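Local coordinates for 6-aminohexanoate-dimer hydrolase (Bacillus anthracis, PDB 4GB7), which probably hydrolyses the amide bond of linear 6-aminohexanoate dimers, as a putative serine hydrolase of the beta-lactamase superfamily, at residues N40-T43 with K44-L48; P51-R54 with W55-T58; H59-F63 with T64-D68; G129-E132 with S133-H136. All blocks are in the same frame, centred on the assembly; numbering follows the deposited sequence.

All four contacts are local ones between neighbours in sequence. Contacts 1, 2 and 3 follow one another: the loop before helix 52-56, that helix, and the turn leading into strand 66-69. Phe63 of contact 3 packs on Val42 and Trp47 of contact 1, while Trp47 O reaches Ser56 OG of contact 2. Contact 4, the loop before strand 136-137, meets contact 2 through Thr58 on Tyr130 and His136, and contact 3 by a long, weak ion pair. Contacts 1, 2 and 4 are partly buried and rich in hydrogen bonds; contact 3 lies at the surface, with one threonine bond and aliphatic packing. A ring pair across the segments occurs only in contact 4.

Contact 1: N40-T43 with K44-L48; sequences NNVT and KKNWL
Thr43 and Asn46 exchange a reciprocal pair of side-chain-to-backbone hydrogen bonds, like that of a capping box though no regular helix follows directly, in a tight turn of the loop before helix 52-56. The evidence runs in both directions. Thr43 N donates to Asn46 OD1 at 2.7 Å with an N-H...O angle of 170°, approaching from above the amide carbonyl plane and off its lone pairs. In return, Asn46 N donates to Thr43 OG1 at 3.1 Å, and Lys45 N adds a weak bond to the same hydroxyl.

The amide of Asn46 is brought back over the turn because CG sits between the backbone N and carbonyl carbon (chi1 75°), crossing the threonine side chain at about a right angle. Its other end, ND2, meets Asn41 O at 3.1 Å in an almost straight bond (175°) lying in both the amide and the carbonyl planes. Thr43 O receives weak bonds from Asn46 N and Trp47 N and also lies at the edge of the Trp47 indole, near the ring plane. Beside it, Val42 CG1 packs on Trp47 CB at 3.7 Å. A water 2.7 Å from Thr43 OG1 accepts from Lys45 NZ, tying the bent lysine to the turn. Farther out, Asn41 OD1 accepts from Ser38 N, and the indole of Trp47 meets Phe63 and Tyr212.

With OD1 accepting and ND2 donating inside one turn, the amide of Asn46 has its flip defined by the bonding: it joins Asn41 O to Thr43 N, while the Asn46 backbone N returns a bond to Thr43 OG1.

Contact 2: P51-R54 with W55-T58; sequences PYLR and WSYT
Backbone hydrogen bonds give the first evidence for the short helix 52-56, beginning with Tyr52 O, which accepts from two residues of 55-58. Ser56 N reaches it at 2.9 Å and Trp55 N at 3.0 Å. The next carbonyl, Leu53 O, takes Tyr57 N at 3.0 Å, which carries the i to i+4 pattern one residue further.

Hydroxyl contacts follow. Thr58 OG1 lies 2.8 Å from Arg54 O and 3.0 Å from Trp55 O, and its single proton may go to either, so the choice is not settled. Both carbonyls stand within its range because OG1 sits between the backbone N and the carbonyl carbon (chi1 56°), turned back on the end of the helix. Ser56 OG touches Leu53 CA at 3.3 Å, but its polar partner is Trp47 O of the preceding loop.

Apolar packing is slight: Leu53 and Tyr57 lie side by side and point the same way, with Leu53 CD1 set obliquely against the phenol ring, 3.9 Å from Tyr57 CG. The tyrosine side chain comes near the residues of a presumed SxxK motif, Ser140 and Lys143, without touching them. On another side, the Arg54 guanidinium forms a salt bridge with Asp111 and a hydrogen bond with Ser394.

Tyr52 O is thus satisfied twice at the first turn, and the Thr58 hydroxyl probably satisfies one of Arg54 O and Trp55 O at the last, while Arg54, through NE and NH2, and Ser56, through OG, link the helix to neighbouring parts of the fold.

Contact 3: H59-F63 with T64-D68; sequences HMKEF and TLIND
Thr64, the first residue of 64-68, turns its hydroxyl back onto the carbonyl of Met60, a selenomethionine, and so joins the turn after helix 52-56 to the run-in of strand 66-69. Thr64 OG1 donates to Met60 O at 2.8 Å, from high above the carbonyl plane (58° out of it) and off its lone pairs. Phe63 N reaches the same Met60 O at 2.9 Å from the opposite face, so the oxygen is gripped by donors on both sides. The hydroxyl can do this because it occupies the place between the backbone N and the carbonyl carbon (chi1 62°), which puts the methyl, CG2, anti to the carbonyl carbon and beside the backbone N. There CG2 lies obliquely against the Phe63 ring, 3.5 Å from CD2. The ring itself continues onto Val42 and Trp47 of an earlier loop.

At Ile66 the CB bond points toward 59-63, and contact becomes purely aliphatic. Its CD1 meets Lys61 CB at 3.8 Å, while CG2 comes to 3.9 Å from Lys61 CA. The rest of the lysine runs extended and away. Its backbone N is hydrogen-bonded to Tyr288 OH of the adjoining strand 287-290. Residue Asn67 then pairs with Tyr289 by backbone hydrogen bonds, placing this edge strand in its four-stranded antiparallel sheet.

A single carbonyl bonded from opposite faces implies a locally fixed turn, whereas the aliphatic rest is nondirectional; the charged end of Lys61 adds little direction of its own, since NZ makes just a long, weak ion pair with Glu134.

Contact 4: G129-E132 with S133-H136; sequences GYNE and SEPH
Tyr130 and His136 stand edge-to-face across the loop that joins strands 120-126 and 136-137 of the beta-lactamase-like domain. The imidazole directs its edge at the phenol face: centroids are 5.2 Å apart and the planes meet at 87°. His136 CD2 does the touching, above the Tyr130 ring but offset toward its rim, 3.9 Å from CZ. Each side chain leaves with CG anti to its backbone N (chi1 168° for Tyr130), which carries the phenol across the loop.

Between the two aromatic residues the chain makes a type I beta turn from Asn131 to Glu134, closed by Glu134 N on Asn131 O at 3.0 Å. The asparagine adds an Asx turn, its OD1 accepting from Ser133 N at 2.8 Å. Asn131 and Glu134 also pass obliquely, their amide and carboxylate planes 75° apart, with CB of Asn131 3.8 Å from CG of Glu134.

Outside the loop, His136 NE2 is hydrogen-bonded to Asp111, the partner of Arg54, and its ring stacks on Phe392. The phenol hydroxyl is settled within the loop: Tyr130 OH donates to Glu134 O at 2.6 Å, approaching almost exactly along the C=O axis.

Contact 1: N40-T43 with K44-L48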
loop_
_atom_site.group_PDB
_atom_site.type_symbol
_atom_site.label_atom_id
_atom_site.label_comp_id
_atom_site.label_asym_id
_atom_site.label_seq_id
_atom_site.Cartn_x
_atom_site.Cartn_y
_atom_site.Cartn_z
ATOM N N ASN A 40 0.183 25.606 -8.607
ATOM C CA ASN A 40 -0.764 26.562 -9.186
ATOM C C ASN A 40 -1.786 25.984 -10.165
ATOM O O ASN A 40 -2.828 26.606 -10.412
ATOM C CB ASN A 40 0.008 27.667 -9.908
ATOM C CG ASN A 40 0.959 28.411 -8.989
ATOM O OD1 ASN A 40 0.694 28.570 -7.790
ATOM N ND2 ASN A 40 2.079 28.862 -9.544
ATOM N N ASN A 41 -1.497 24.814 -10.735
ATOM C CA ASN A 41 -2.421 24.215 -11.696
ATOM C C ASN A 41 -2.985 22.869 -11.364
ATOM O O ASN A 41 -3.850 22.382 -12.094
ATOM C CB ASN A 41 -1.863 24.243 -13.120
ATOM C CG ASN A 41 -0.617 23.400 -13.300
ATOM O OD1 ASN A 41 -0.431 22.414 -12.621
ATOM N ND2 ASN A 41 0.233 23.779 -14.273
ATOM N N VAL A 42 -2.544 22.293 -10.249
ATOM C CA VAL A 42 -3.091 21.027 -9.770
ATOM C C VAL A 42 -4.283 21.322 -8.865
ATOM O O VAL A 42 -4.163 22.095 -7.913
ATOM C CB VAL A 42 -2.019 20.200 -9.031
ATOM C CG1 VAL A 42 -2.629 18.983 -8.357
ATOM C CG2 VAL A 42 -0.949 19.752 -10.017
ATOM N N THR A 43 -5.427 20.710 -9.175
ATOM C CA THR A 43 -6.705 21.047 -8.512
ATOM C C THR A 43 -7.340 19.774 -7.961
ATOM O O THR A 43 -6.911 18.672 -8.314
ATOM C CB THR A 43 -7.667 21.706 -9.493
ATOM O OG1 THR A 43 -8.154 20.721 -10.429
ATOM C CG2 THR A 43 -6.968 22.838 -10.261
ATOM N N LYS A 44 -8.356 19.919 -7.116
ATOM C CA LYS A 44 -9.100 18.764 -6.644
ATOM C C LYS A 44 -9.757 18.022 -7.790
ATOM O O LYS A 44 -10.040 16.839 -7.671
ATOM C CB LYS A 44 -10.156 19.117 -5.620
ATOM C CG LYS A 44 -9.601 19.677 -4.336
ATOM C CD LYS A 44 -10.725 19.876 -3.347
ATOM C CE LYS A 44 -10.186 20.626 -2.132
ATOM N NZ LYS A 44 -11.143 20.721 -1.018
ATOM N N LYS A 45 -9.971 18.704 -8.923
ATOM C CA LYS A 45 -10.606 18.068 -10.065
ATOM C C LYS A 45 -9.640 17.173 -10.816
ATOM O O LYS A 45 -10.014 16.054 -11.179
ATOM C CB LYS A 45 -11.251 19.102 -11.022
ATOM C CG LYS A 45 -12.348 18.505 -11.882
ATOM C CD LYS A 45 -13.047 19.488 -12.843
ATOM C CE LYS A 45 -13.391 20.845 -12.226
ATOM N NZ LYS A 45 -12.215 21.763 -12.097
ATOM N N ASN A 46 -8.394 17.637 -10.980
ATOM C CA ASN A 46 -7.460 17.045 -11.902
ATOM C C ASN A 46 -6.220 16.325 -11.347
ATOM O O ASN A 46 -5.450 15.787 -12.133
ATOM C CB ASN A 46 -6.995 18.079 -12.952
ATOM C CG ASN A 46 -5.996 19.113 -12.401
ATOM O OD1 ASN A 46 -5.457 18.976 -11.290
ATOM N ND2 ASN A 46 -5.751 20.163 -13.186
ATOM N N TRP A 47 -6.053 16.286 -10.020
ATOM C CA TRP A 47 -4.817 15.831 -9.435
ATOM C C TRP A 47 -4.477 14.392 -9.756
ATOM O O TRP A 47 -3.305 14.031 -9.692
ATOM C CB TRP A 47 -4.786 16.050 -7.941
ATOM C CG TRP A 47 -5.706 15.197 -7.148
ATOM C CD1 TRP A 47 -7.046 15.410 -6.894
ATOM C CD2 TRP A 47 -5.394 13.929 -6.546
ATOM N NE1 TRP A 47 -7.568 14.390 -6.110
ATOM C CE2 TRP A 47 -6.614 13.464 -5.887
ATOM C CE3 TRP A 47 -4.252 13.178 -6.435
ATOM C CZ2 TRP A 47 -6.654 12.287 -5.185
ATOM C CZ3 TRP A 47 -4.307 11.993 -5.715
ATOM C CH2 TRP A 47 -5.489 11.553 -5.117
ATOM N N LEU A 48 -5.486 13.591 -10.086
ATOM C CA LEU A 48 -5.348 12.182 -10.416
ATOM C C LEU A 48 -5.102 11.904 -11.877
ATOM O O LEU A 48 -4.937 10.732 -12.299
ATOM C CB LEU A 48 -6.624 11.444 -10.031
ATOM C CG LEU A 48 -6.817 11.295 -8.548
ATOM C CD1 LEU A 48 -8.178 10.638 -8.342
ATOM C CD2 LEU A 48 -5.688 10.482 -7.910
HETATM O O HOH W 1 -9.186 21.793 -12.712
#

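Contact 2: P51-R54 with W55-T58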
loop_
_atom_site.group_PDB
_atom_site.type_symbol
_atom_site.label_atom_id
_atom_site.label_comp_id
_atom_site.label_asym_id
_atom_site.label_seq_id
_atom_site.Cartn_x
_atom_site.Cartn_y
_atom_site.Cartn_z
ATOM N N PRO A 51 -1.153 15.194 -16.806
ATOM C CA PRO A 51 0.192 15.074 -16.217
ATOM C C PRO A 51 0.238 15.491 -14.741
ATOM O O PRO A 51 1.283 15.351 -14.092
ATOM C CB PRO A 51 0.988 16.089 -17.016
ATOM C CG PRO A 51 0.011 17.184 -17.276
ATOM C CD PRO A 51 -1.298 16.483 -17.525
ATOM N N TYR A 52 -0.894 16.004 -14.243
ATOM C CA TYR A 52 -0.990 16.571 -12.886
ATOM C C TYR A 52 -0.536 15.592 -11.830
ATOM O O TYR A 52 0.157 15.996 -10.866
ATOM C CB TYR A 52 -2.389 17.116 -12.598
ATOM C CG TYR A 52 -2.802 18.086 -13.699
ATOM C CD1 TYR A 52 -3.677 17.705 -14.703
ATOM C CD2 TYR A 52 -2.249 19.357 -13.762
ATOM C CE1 TYR A 52 -3.982 18.569 -15.743
ATOM C CE2 TYR A 52 -2.559 20.217 -14.788
ATOM C CZ TYR A 52 -3.441 19.829 -15.756
ATOM O OH TYR A 52 -3.708 20.693 -16.769
ATOM N N LEU A 53 -0.875 14.325 -12.013
ATOM C CA LEU A 53 -0.541 13.286 -11.045
ATOM C C LEU A 53 0.987 13.142 -10.827
ATOM O O LEU A 53 1.454 12.801 -9.774
ATOM C CB LEU A 53 -1.125 11.955 -11.517
ATOM C CG LEU A 53 -0.908 10.701 -10.669
ATOM C CD1 LEU A 53 -1.521 10.756 -9.297
ATOM C CD2 LEU A 53 -1.369 9.424 -11.409
ATOM N N ARG A 54 1.800 13.396 -11.849
ATOM C CA ARG A 54 3.230 13.296 -11.645
ATOM C C ARG A 54 3.741 14.274 -10.582
ATOM O O ARG A 54 4.729 14.009 -9.916
ATOM C CB ARG A 54 3.962 13.503 -12.983
ATOM C CG ARG A 54 3.359 12.582 -14.030
ATOM C CD ARG A 54 4.313 11.916 -14.890
ATOM N NE ARG A 54 5.236 11.117 -14.116
ATOM C CZ ARG A 54 6.293 10.573 -14.664
ATOM N NH1 ARG A 54 6.566 10.846 -15.937
ATOM N NH2 ARG A 54 7.163 9.922 -13.938
ATOM N N TRP A 55 3.033 15.400 -10.431
ATOM C CA TRP A 55 3.288 16.361 -9.363
ATOM C C TRP A 55 2.563 16.000 -8.104
ATOM O O TRP A 55 3.168 15.993 -6.991
ATOM C CB TRP A 55 2.884 17.760 -9.800
ATOM C CG TRP A 55 3.297 18.790 -8.820
ATOM C CD1 TRP A 55 4.507 19.487 -8.753
ATOM C CD2 TRP A 55 2.519 19.279 -7.706
ATOM N NE1 TRP A 55 4.532 20.318 -7.662
ATOM C CE2 TRP A 55 3.368 20.251 -7.001
ATOM C CE3 TRP A 55 1.242 19.015 -7.215
ATOM C CZ2 TRP A 55 2.921 20.950 -5.886
ATOM C CZ3 TRP A 55 0.815 19.723 -6.073
ATOM C CH2 TRP A 55 1.647 20.654 -5.428
ATOM N N SER A 56 1.255 15.810 -8.191
ATOM C CA SER A 56 0.521 15.559 -6.945
ATOM C C SER A 56 1.081 14.373 -6.135
ATOM O O SER A 56 1.254 14.474 -4.894
ATOM C CB SER A 56 -0.965 15.405 -7.243
ATOM O OG SER A 56 -1.170 14.233 -7.956
ATOM N N TYR A 57 1.393 13.253 -6.813
ATOM C CA TYR A 57 1.917 12.066 -6.125
ATOM C C TYR A 57 3.374 12.132 -5.706
ATOM O O TYR A 57 3.894 11.152 -5.157
ATOM C CB TYR A 57 1.585 10.751 -6.897
ATOM C CG TYR A 57 0.593 9.841 -6.161
ATOM C CD1 TYR A 57 -0.514 10.336 -5.554
ATOM C CD2 TYR A 57 0.812 8.460 -6.090
ATOM C CE1 TYR A 57 -1.380 9.517 -4.871
ATOM C CE2 TYR A 57 -0.010 7.642 -5.414
ATOM C CZ TYR A 57 -1.141 8.152 -4.829
ATOM O OH TYR A 57 -1.979 7.296 -4.123
ATOM N N THR A 58 4.031 13.271 -5.970
ATOM C CA THR A 58 5.351 13.576 -5.433
ATOM C C THR A 58 5.344 14.789 -4.477
ATOM O O THR A 58 6.404 15.198 -3.988
ATOM C CB THR A 58 6.360 13.782 -6.576
ATOM O OG1 THR A 58 5.901 14.789 -7.447
ATOM C CG2 THR A 58 6.539 12.448 -7.404
#

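Contact 3: H59-F63 with T64-D68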
loop_
_atom_site.group_PDB
_atom_site.type_symbol
_atom_site.label_atom_id
_atom_site.label_comp_id
_atom_site.label_asym_id
_atom_site.label_seq_id
_atom_site.Cartn_x
_atom_site.Cartn_y
_atom_site.Cartn_z
ATOM N N HIS A 59 4.162 15.370 -4.248
ATOM C CA HIS A 59 4.020 16.577 -3.402
ATOM C C HIS A 59 2.730 16.589 -2.633
ATOM O O HIS A 59 2.111 17.659 -2.475
ATOM C CB HIS A 59 4.030 17.832 -4.270
ATOM C CG HIS A 59 5.311 18.029 -5.082
ATOM N ND1 HIS A 59 5.502 17.469 -6.285
ATOM C CD2 HIS A 59 6.440 18.788 -4.824
ATOM C CE1 HIS A 59 6.715 17.862 -6.781
ATOM N NE2 HIS A 59 7.282 18.663 -5.890
HETATM N N MSE A 60 2.300 15.447 -2.125
HETATM C CA MSE A 60 0.941 15.365 -1.572
HETATM C C MSE A 60 0.747 16.327 -0.396
HETATM O O MSE A 60 -0.323 16.979 -0.251
HETATM C CB MSE A 60 0.568 13.917 -1.195
HETATM C CG MSE A 60 0.170 13.000 -2.360
HETATM SE SE MSE A 60 -1.441 13.518 -3.309
HETATM C CE MSE A 60 -2.784 12.977 -2.035
ATOM N N LYS A 61 1.779 16.483 0.419
ATOM C CA LYS A 61 1.653 17.368 1.572
ATOM C C LYS A 61 1.474 18.851 1.181
ATOM O O LYS A 61 1.124 19.656 2.022
ATOM C CB LYS A 61 2.834 17.224 2.508
ATOM C CG LYS A 61 4.191 17.544 1.901
ATOM C CD LYS A 61 5.267 17.530 2.964
ATOM C CE LYS A 61 6.638 17.465 2.335
ATOM N NZ LYS A 61 7.689 17.244 3.368
ATOM N N GLU A 62 1.765 19.229 -0.062
ATOM C CA GLU A 62 1.478 20.612 -0.518
ATOM C C GLU A 62 0.049 20.829 -1.012
ATOM O O GLU A 62 -0.333 21.953 -1.308
ATOM C CB GLU A 62 2.455 21.024 -1.625
ATOM C CG GLU A 62 3.907 20.946 -1.221
ATOM C CD GLU A 62 4.813 21.586 -2.244
ATOM O OE1 GLU A 62 4.408 22.607 -2.882
ATOM O OE2 GLU A 62 5.910 21.015 -2.451
ATOM N N PHE A 63 -0.749 19.768 -1.013
ATOM C CA PHE A 63 -2.049 19.708 -1.654
ATOM C C PHE A 63 -3.152 19.349 -0.648
ATOM O O PHE A 63 -4.313 19.633 -0.876
ATOM C CB PHE A 63 -1.912 18.631 -2.789
ATOM C CG PHE A 63 -3.147 18.391 -3.571
ATOM C CD1 PHE A 63 -3.628 19.348 -4.426
ATOM C CD2 PHE A 63 -3.821 17.187 -3.473
ATOM C CE1 PHE A 63 -4.773 19.132 -5.170
ATOM C CE2 PHE A 63 -4.971 16.960 -4.201
ATOM C CZ PHE A 63 -5.445 17.940 -5.054
ATOM N N THR A 64 -2.770 18.776 0.486
ATOM C CA THR A 64 -3.705 18.127 1.396
ATOM C C THR A 64 -3.291 18.364 2.849
ATOM O O THR A 64 -2.171 18.769 3.147
ATOM C CB THR A 64 -3.670 16.572 1.220
ATOM O OG1 THR A 64 -2.350 16.107 1.542
ATOM C CG2 THR A 64 -4.001 16.142 -0.149
ATOM N N LEU A 65 -4.194 18.012 3.751
ATOM C CA LEU A 65 -3.901 17.928 5.162
ATOM C C LEU A 65 -3.189 16.612 5.479
ATOM O O LEU A 65 -3.544 15.563 4.925
ATOM C CB LEU A 65 -5.206 17.965 5.943
ATOM C CG LEU A 65 -6.115 19.212 5.768
ATOM C CD1 LEU A 65 -7.342 19.006 6.664
ATOM C CD2 LEU A 65 -5.340 20.502 6.051
ATOM N N ILE A 66 -2.216 16.676 6.397
ATOM C CA ILE A 66 -1.372 15.513 6.729
ATOM C C ILE A 66 -1.120 15.394 8.226
ATOM O O ILE A 66 -1.177 16.380 8.971
ATOM C CB ILE A 66 -0.030 15.526 6.003
ATOM C CG1 ILE A 66 0.885 16.664 6.477
ATOM C CG2 ILE A 66 -0.243 15.591 4.501
ATOM C CD1 ILE A 66 2.361 16.464 6.151
ATOM N N ASN A 67 -0.851 14.161 8.650
ATOM C CA ASN A 67 -0.292 13.861 9.941
ATOM C C ASN A 67 1.058 13.229 9.727
ATOM O O ASN A 67 1.179 12.222 9.004
ATOM C CB ASN A 67 -1.122 12.827 10.689
ATOM C CG ASN A 67 -2.444 13.338 11.127
ATOM O OD1 ASN A 67 -2.718 14.531 11.076
ATOM N ND2 ASN A 67 -3.284 12.422 11.635
ATOM N N ASP A 68 2.066 13.811 10.346
ATOM C CA ASP A 68 3.423 13.291 10.209
ATOM C C ASP A 68 3.602 11.928 10.872
ATOM O O ASP A 68 3.067 11.678 11.985
ATOM C CB ASP A 68 4.433 14.259 10.807
ATOM C CG ASP A 68 4.659 15.488 9.984
ATOM O OD1 ASP A 68 4.455 15.515 8.759
ATOM O OD2 ASP A 68 5.119 16.454 10.623
#

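Contact 4: G129-E132 with S133-H136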
loop_
_atom_site.group_PDB
_atom_site.type_symbol
_atom_site.label_atom_id
_atom_site.label_comp_id
_atom_site.label_asym_id
_atom_site.label_seq_id
_atom_site.Cartn_x
_atom_site.Cartn_y
_atom_site.Cartn_z
ATOM N N GLY A 129 12.689 14.027 -12.306
ATOM C CA GLY A 129 13.005 15.058 -11.385
ATOM C C GLY A 129 12.581 14.756 -9.981
ATOM O O GLY A 129 12.771 15.599 -9.080
ATOM N N TYR A 130 12.058 13.557 -9.770
ATOM C CA TYR A 130 11.601 13.203 -8.424
ATOM C C TYR A 130 12.799 13.073 -7.444
ATOM O O TYR A 130 13.795 12.355 -7.715
ATOM C CB TYR A 130 10.785 11.931 -8.448
ATOM C CG TYR A 130 10.508 11.348 -7.077
ATOM C CD1 TYR A 130 9.829 12.085 -6.113
ATOM C CD2 TYR A 130 10.972 10.076 -6.734
ATOM C CE1 TYR A 130 9.531 11.527 -4.897
ATOM C CE2 TYR A 130 10.696 9.528 -5.490
ATOM C CZ TYR A 130 10.024 10.254 -4.582
ATOM O OH TYR A 130 9.831 9.683 -3.343
ATOM N N ASN A 131 12.664 13.719 -6.280
ATOM C CA ASN A 131 13.702 13.770 -5.241
ATOM C C ASN A 131 13.584 12.533 -4.368
ATOM O O ASN A 131 12.554 12.310 -3.710
ATOM C CB ASN A 131 13.516 15.070 -4.402
ATOM C CG ASN A 131 14.572 15.251 -3.286
ATOM O OD1 ASN A 131 15.162 14.306 -2.802
ATOM N ND2 ASN A 131 14.773 16.518 -2.864
ATOM N N GLU A 132 14.654 11.742 -4.350
ATOM C CA GLU A 132 14.702 10.483 -3.606
ATOM C C GLU A 132 14.356 10.618 -2.139
ATOM O O GLU A 132 13.924 9.627 -1.484
ATOM C CB GLU A 132 16.085 9.844 -3.714
ATOM C CG GLU A 132 17.244 10.723 -3.255
ATOM C CD GLU A 132 18.577 10.227 -3.785
ATOM O OE1 GLU A 132 19.145 10.871 -4.685
ATOM O OE2 GLU A 132 19.059 9.177 -3.313
ATOM N N SER A 133 14.539 11.813 -1.600
ATOM C CA SER A 133 14.343 12.004 -0.139
ATOM C C SER A 133 12.971 12.590 0.226
ATOM O O SER A 133 12.691 12.810 1.410
ATOM C CB SER A 133 15.470 12.871 0.448
ATOM O OG SER A 133 16.747 12.232 0.351
ATOM N N GLU A 134 12.126 12.826 -0.773
ATOM C CA GLU A 134 10.777 13.397 -0.546
ATOM C C GLU A 134 9.747 12.294 -0.585
ATOM O O GLU A 134 9.771 11.453 -1.450
ATOM C CB GLU A 134 10.419 14.460 -1.559
ATOM C CG GLU A 134 11.230 15.743 -1.417
ATOM C CD GLU A 134 10.930 16.550 -0.148
ATOM O OE1 GLU A 134 9.813 16.528 0.405
ATOM O OE2 GLU A 134 11.838 17.214 0.350
ATOM N N PRO A 135 8.847 12.259 0.392
ATOM C CA PRO A 135 7.874 11.176 0.330
ATOM C C PRO A 135 7.013 11.158 -0.948
ATOM O O PRO A 135 6.588 12.211 -1.448
ATOM C CB PRO A 135 7.043 11.418 1.594
ATOM C CG PRO A 135 8.002 12.091 2.538
ATOM C CD PRO A 135 8.788 13.005 1.665
ATOM N N HIS A 136 6.655 9.968 -1.398
ATOM C CA HIS A 136 5.836 9.738 -2.588
ATOM C C HIS A 136 4.526 9.153 -2.188
ATOM O O HIS A 136 4.447 8.420 -1.206
ATOM C CB HIS A 136 6.576 8.692 -3.428
ATOM C CG HIS A 136 6.088 8.583 -4.857
ATOM N ND1 HIS A 136 4.943 7.966 -5.201
ATOM C CD2 HIS A 136 6.672 9.041 -6.039
ATOM C CE1 HIS A 136 4.803 8.021 -6.550
ATOM N NE2 HIS A 136 5.850 8.705 -7.060
#